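Side-chain contacts in hydrolase (PDB 4QKU), which probably hydrolyses fumarylacetoacetate to fumarate and acetoacetate, the last step of phenylalanine and tyrosine breakdown: residues V106-S109 / A110-R114; N169-L172 / P173-E177. All coordinates share one frame; numbering follows the deposited sequence.

Contact 1: V106-S109 / A110-R114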
ATOM      1  N   VAL B 106      -3.059  20.413  25.274  1.00 19.53           N
ATOM      2  CA  VAL B 106      -3.403  21.385  26.305  1.00 20.45           C
ATOM      3  C   VAL B 106      -2.528  21.222  27.549  1.00 20.39           C
ATOM      4  O   VAL B 106      -2.124  22.216  28.159  1.00 21.49           O
ATOM      5  CB  VAL B 106      -4.901  21.285  26.729  1.00 21.08           C
ATOM      6  CG1 VAL B 106      -5.170  22.002  28.054  1.00 21.72           C
ATOM      7  CG2 VAL B 106      -5.810  21.853  25.645  1.00 20.89           C
ATOM      8  N   GLN B 107      -2.241  19.991  27.936  1.00 19.71           N
ATOM      9  CA  GLN B 107      -1.417  19.775  29.114  1.00 19.89           C
ATOM     10  C   GLN B 107       0.021  20.243  28.869  1.00 19.33           C
ATOM     11  O   GLN B 107       0.660  20.844  29.749  1.00 19.43           O
ATOM     12  CB  GLN B 107      -1.455  18.318  29.528  1.00 19.89           C
ATOM     13  CG  GLN B 107      -2.811  17.891  30.058  1.00 20.55           C
ATOM     14  CD  GLN B 107      -2.887  16.389  30.243  1.00 20.77           C
ATOM     15  OE1 GLN B 107      -2.360  15.851  31.220  1.00 21.28           O
ATOM     16  NE2 GLN B 107      -3.546  15.700  29.307  1.00 20.21           N
ATOM     17  N   LEU B 108       0.516  19.970  27.667  1.00 18.39           N
ATOM     18  CA  LEU B 108       1.872  20.331  27.318  1.00 18.03           C
ATOM     19  C   LEU B 108       2.005  21.835  27.229  1.00 17.81           C
ATOM     20  O   LEU B 108       2.904  22.414  27.834  1.00 18.04           O
ATOM     21  CB  LEU B 108       2.296  19.688  26.009  1.00 17.56           C
ATOM     22  CG  LEU B 108       2.432  18.167  26.027  1.00 17.65           C
ATOM     23  CD1 LEU B 108       2.880  17.695  24.663  1.00 17.11           C
ATOM     24  CD2 LEU B 108       3.384  17.681  27.106  1.00 18.19           C
ATOM     25  N   SER B 109       1.101  22.474  26.505  1.00 17.50           N
ATOM     26  CA  SER B 109       1.112  23.935  26.427  1.00 17.87           C
ATOM     27  C   SER B 109       1.114  24.607  27.814  1.00 18.45           C
ATOM     28  O   SER B 109       1.807  25.588  28.023  1.00 18.68           O
ATOM     29  CB  SER B 109      -0.064  24.450  25.624  1.00 17.68           C
ATOM     30  OG  SER B 109       0.085  25.832  25.403  1.00 18.09           O
ATOM     31  N   ALA B 110       0.343  24.062  28.744  1.00 18.78           N
ATOM     32  CA  ALA B 110       0.229  24.637  30.084  1.00 19.58           C
ATOM     33  C   ALA B 110       1.507  24.426  30.855  1.00 19.62           C
ATOM     34  O   ALA B 110       2.050  25.326  31.434  1.00 20.26           O
ATOM     35  CB  ALA B 110      -0.952  24.028  30.828  1.00 19.69           C
ATOM     36  N   LEU B 111       2.015  23.221  30.801  1.00 20.01           N
ATOM     37  CA  LEU B 111       3.229  22.862  31.538  1.00 20.09           C
ATOM     38  C   LEU B 111       4.484  23.622  31.095  1.00 19.84           C
ATOM     39  O   LEU B 111       5.334  23.955  31.925  1.00 20.06           O
ATOM     40  CB  LEU B 111       3.469  21.356  31.409  1.00 19.57           C
ATOM     41  CG  LEU B 111       4.501  20.799  32.393  1.00 19.91           C
ATOM     42  CD1 LEU B 111       4.002  20.953  33.833  1.00 20.61           C
ATOM     43  CD2 LEU B 111       4.832  19.354  32.064  1.00 19.40           C
ATOM     44  N   PHE B 112       4.599  23.881  29.793  1.00 19.29           N
ATOM     45  CA  PHE B 112       5.807  24.481  29.250  1.00 19.23           C
ATOM     46  C   PHE B 112       5.669  25.951  29.021  1.00 19.73           C
ATOM     47  O   PHE B 112       6.593  26.579  28.530  1.00 19.81           O
ATOM     48  CB  PHE B 112       6.248  23.765  27.974  1.00 18.53           C
ATOM     49  CG  PHE B 112       6.811  22.402  28.231  1.00 17.96           C
ATOM     50  CD1 PHE B 112       8.105  22.262  28.691  1.00 18.03           C
ATOM     51  CD2 PHE B 112       6.029  21.270  28.071  1.00 17.57           C
ATOM     52  CE1 PHE B 112       8.632  21.019  28.971  1.00 17.80           C
ATOM     53  CE2 PHE B 112       6.545  20.022  28.346  1.00 17.49           C
ATOM     54  CZ  PHE B 112       7.860  19.896  28.797  1.00 17.61           C
ATOM     55  N   SER B 113       4.522  26.503  29.418  1.00 20.56           N
ATOM     56  CA  SER B 113       4.322  27.948  29.471  1.00 21.24           C
ATOM     57  C   SER B 113       5.251  28.605  30.497  1.00 22.22           C
ATOM     58  O   SER B 113       5.379  28.135  31.639  1.00 22.22           O
ATOM     59  CB  SER B 113       2.884  28.281  29.841  1.00 21.69           C
ATOM     60  OG  SER B 113       2.056  28.200  28.722  1.00 21.56           O
ATOM     61  N   ARG B 114       5.821  29.737  30.106  1.00 22.81           N
ATOM     62  CA  ARG B 114       6.915  30.351  30.856  1.00 24.02           C
ATOM     63  C   ARG B 114       6.679  30.462  32.368  1.00 24.97           C
ATOM     64  O   ARG B 114       7.628  30.372  33.151  1.00 24.83           O
ATOM     65  CB  ARG B 114       7.226  31.730  30.290  1.00 24.79           C
ATOM     66  CG  ARG B 114       8.651  32.172  30.549  1.00 25.82           C
ATOM     67  CD  ARG B 114       8.865  33.675  30.539  1.00 27.04           C
ATOM     68  NE  ARG B 114       8.815  34.258  29.205  1.00 27.60           N
ATOM     69  CZ  ARG B 114       9.840  34.283  28.358  1.00 28.21           C
ATOM     70  NH1 ARG B 114      11.025  33.730  28.677  1.00 28.13           N
ATOM     71  NH2 ARG B 114       9.669  34.859  27.171  1.00 28.81           N
TER
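The ring of Phe112 meets Leu108 at its edge. Leu108 O sits near the ring plane, 3.3 Å from Phe112 CD2. Next to it on the rim, Phe112 CE2 lies 4.1 Å from the methyl Leu108 CD2. The two side chains run side by side and point the same way. The ring also meets the indole of Trp26, with the planes at about 30°.

Leu108 O accepts the backbone N-H of Phe112 (N to O 3.0 Å), almost straight in line with its C=O bond, and the ring edge lies beside it. One residue back, Leu111 N bonds to Gln107 O at 2.9 Å. These bonds form the last turn of the helix.

Ser113 OG donates to Ser109 O at 2.7 Å, tilted out of the carbonyl plane. The hydroxyl can fold back because OG stands beside its own backbone N (chi1 -81°). This ties Ser113 to the last turn of the helix. Ser109 OG itself bonds to Arg23, and Gln107 OE1 bonds to Thr77 N.

The turn ends helix 98-111. Leu108 packs on Leu67 and Leu70 of helix 67-72 and on Val58 of strand 55-60, while Leu111 and Phe112 both touch Leu119 of helix 117-120 and Phe112 also reaches Leu60 of the same strand.

Contact 2: N169-L172 / P173-E177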
ATOM      1  N   ASN B 169      -4.330  20.207 -24.957  1.00 39.86           N
ATOM      2  CA  ASN B 169      -4.652  18.885 -24.426  1.00 37.30           C
ATOM      3  C   ASN B 169      -3.953  18.550 -23.087  1.00 34.85           C
ATOM      4  O   ASN B 169      -4.147  17.463 -22.558  1.00 33.30           O
ATOM      5  CB  ASN B 169      -4.349  17.808 -25.480  1.00 36.32           C
ATOM      6  N   ALA B 170      -3.194  19.493 -22.527  1.00 32.68           N
ATOM      7  CA  ALA B 170      -2.313  19.248 -21.372  1.00 30.89           C
ATOM      8  C   ALA B 170      -3.031  18.773 -20.082  1.00 29.46           C
ATOM      9  O   ALA B 170      -2.657  17.754 -19.503  1.00 27.77           O
ATOM     10  CB  ALA B 170      -1.522  20.506 -21.075  1.00 30.88           C
ATOM     11  N   LEU B 171      -4.031  19.542 -19.641  1.00 28.46           N
ATOM     12  CA  LEU B 171      -4.928  19.156 -18.550  1.00 27.02           C
ATOM     13  C   LEU B 171      -6.102  18.368 -19.101  1.00 26.22           C
ATOM     14  O   LEU B 171      -6.949  18.911 -19.801  1.00 26.58           O
ATOM     15  CB  LEU B 171      -5.504  20.388 -17.818  1.00 27.10           C
ATOM     16  CG  LEU B 171      -5.046  20.731 -16.398  1.00 26.55           C
ATOM     17  CD1 LEU B 171      -6.059  21.661 -15.749  1.00 26.66           C
ATOM     18  CD2 LEU B 171      -4.853  19.504 -15.528  1.00 26.44           C
ATOM     19  N   LEU B 172      -6.171  17.089 -18.773  1.00 25.03           N
ATOM     20  CA  LEU B 172      -7.319  16.277 -19.178  1.00 23.53           C
ATOM     21  C   LEU B 172      -8.546  16.676 -18.367  1.00 22.17           C
ATOM     22  O   LEU B 172      -8.441  16.975 -17.187  1.00 21.80           O
ATOM     23  CB  LEU B 172      -7.024  14.788 -19.003  1.00 23.45           C
ATOM     24  CG  LEU B 172      -5.973  14.218 -19.975  1.00 23.62           C
ATOM     25  CD1 LEU B 172      -5.553  12.838 -19.502  1.00 23.35           C
ATOM     26  CD2 LEU B 172      -6.480  14.153 -21.410  1.00 23.82           C
ATOM     27  N   PRO B 173      -9.724  16.672 -19.001  1.00 21.50           N
ATOM     28  CA  PRO B 173     -10.960  17.069 -18.343  1.00 20.54           C
ATOM     29  C   PRO B 173     -11.204  16.457 -16.967  1.00 19.31           C
ATOM     30  O   PRO B 173     -11.702  17.131 -16.065  1.00 19.93           O
ATOM     31  CB  PRO B 173     -12.025  16.595 -19.331  1.00 21.42           C
ATOM     32  CG  PRO B 173     -11.364  16.716 -20.680  1.00 21.55           C
ATOM     33  CD  PRO B 173      -9.952  16.298 -20.420  1.00 21.85           C
ATOM     34  N   ASN B 174     -10.887  15.191 -16.798  1.00 18.10           N
ATOM     35  CA  ASN B 174     -11.190  14.516 -15.542  1.00 17.16           C
ATOM     36  C   ASN B 174     -10.412  15.121 -14.362  1.00 17.07           C
ATOM     37  O   ASN B 174     -10.848  15.025 -13.205  1.00 16.07           O
ATOM     38  CB  ASN B 174     -10.944  13.007 -15.675  1.00 16.44           C
ATOM     39  CG  ASN B 174      -9.477  12.657 -15.934  1.00 15.78           C
ATOM     40  OD1 ASN B 174      -8.660  13.509 -16.271  1.00 15.43           O
ATOM     41  ND2 ASN B 174      -9.149  11.387 -15.782  1.00 15.35           N
ATOM     42  N   TRP B 175      -9.240  15.696 -14.659  1.00 17.42           N
ATOM     43  CA  TRP B 175      -8.400  16.284 -13.627  1.00 17.47           C
ATOM     44  C   TRP B 175      -9.178  17.335 -12.863  1.00 18.09           C
ATOM     45  O   TRP B 175      -9.025  17.460 -11.661  1.00 18.62           O
ATOM     46  CB  TRP B 175      -7.122  16.879 -14.216  1.00 17.81           C
ATOM     47  CG  TRP B 175      -6.164  17.301 -13.134  1.00 17.79           C
ATOM     48  CD1 TRP B 175      -5.154  16.561 -12.613  1.00 17.93           C
ATOM     49  CD2 TRP B 175      -6.164  18.545 -12.425  1.00 17.87           C
ATOM     50  NE1 TRP B 175      -4.527  17.263 -11.609  1.00 18.34           N
ATOM     51  CE2 TRP B 175      -5.146  18.477 -11.468  1.00 17.81           C
ATOM     52  CE3 TRP B 175      -6.965  19.696 -12.481  1.00 18.46           C
ATOM     53  CZ2 TRP B 175      -4.869  19.521 -10.606  1.00 17.96           C
ATOM     54  CZ3 TRP B 175      -6.696  20.735 -11.624  1.00 18.34           C
ATOM     55  CH2 TRP B 175      -5.665  20.642 -10.692  1.00 18.28           C
ATOM     56  N   SER B 176     -10.027  18.090 -13.553  1.00 18.58           N
ATOM     57  CA  SER B 176     -10.795  19.153 -12.905  1.00 18.41           C
ATOM     58  C   SER B 176     -12.119  18.672 -12.306  1.00 18.06           C
ATOM     59  O   SER B 176     -12.810  19.433 -11.641  1.00 17.90           O
ATOM     60  CB  SER B 176     -11.065  20.265 -13.927  1.00 19.28           C
ATOM     61  OG  SER B 176      -9.833  20.814 -14.410  1.00 19.44           O
ATOM     62  N   GLU B 177     -12.480  17.414 -12.558  1.00 17.49           N
ATOM     63  CA  GLU B 177     -13.714  16.848 -12.028  1.00 17.00           C
ATOM     64  C   GLU B 177     -13.464  16.061 -10.741  1.00 16.65           C
ATOM     65  O   GLU B 177     -14.377  15.827  -9.960  1.00 16.09           O
ATOM     66  CB  GLU B 177     -14.388  15.971 -13.084  1.00 17.00           C
ATOM     67  CG  GLU B 177     -14.925  16.730 -14.304  1.00 17.08           C
ATOM     68  CD  GLU B 177     -16.264  17.434 -14.056  1.00 17.30           C
ATOM     69  OE1 GLU B 177     -16.782  17.371 -12.894  1.00 16.65           O
ATOM     70  OE2 GLU B 177     -16.759  18.080 -15.030  1.00 17.11           O
TER
HETATM   71  O   HOH W   1      -9.313  19.572 -16.512  1.00 16.17           O
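The backbone turns at Leu172, whose O accepts Trp175 N at 2.9 Å, from well above the carbonyl plane, and Pro173 to Glu177 follow with helical phi/psi. Two more bonds of the same spacing continue the turn: Ser176 N to Pro173 O and Glu177 N to Asn174 O.

A water donates to Leu172 O at 2.8 Å and bridges it to the Ser176 hydroxyl.

Leu171 lies obliquely over Trp175. Its CD2 methyl sits 3.3 Å above the plane of the indole, toward the rim, and 3.5 Å from Trp175 CD2. CD1 of Leu171 passes nearer the six-membered ring, 3.9 Å from Trp175 CE3. Trp175 has CG opposite its backbone N (chi1 -172°), which puts one face of the indole under the CD2 methyl of Leu171. Its NE1 bonds to Tyr151 O, and the carbonyls of Asn169 and Ala170 accept bonds from Arg165; Tyr151 and Arg165 are predicted substrate-binding residues.

Asn174 OD1 lies 3.4 Å from Leu172 CB, while its ND2 bonds to Trp265 O and Val268 O of the second subunit.

The turn lies in the loop between helix 154-164 and strand 181-184. Leu171 packs on Lys154 and Thr158 of that helix, and Trp175 on Lys154 and Ala157.

In the fold
From the N terminus, contact 1 comes first, at the C-terminal end of helix 98-111 in the N-terminal family region. It closes a single turn and packs the helix end against the five-stranded antiparallel sheet and its neighbouring helices. The chain then enters the C-terminal family region, where contact 2 closes a turn between helix 154-164 and strand 181-184, an outer strand, within this chain, of a mixed sheet. That turn also borders the second subunit. The contacts follow in series and neither nest nor cross. They lie on opposite sides of the chain's centre. The nearest atoms of contact 1 and contact 2 are about 36 Å apart.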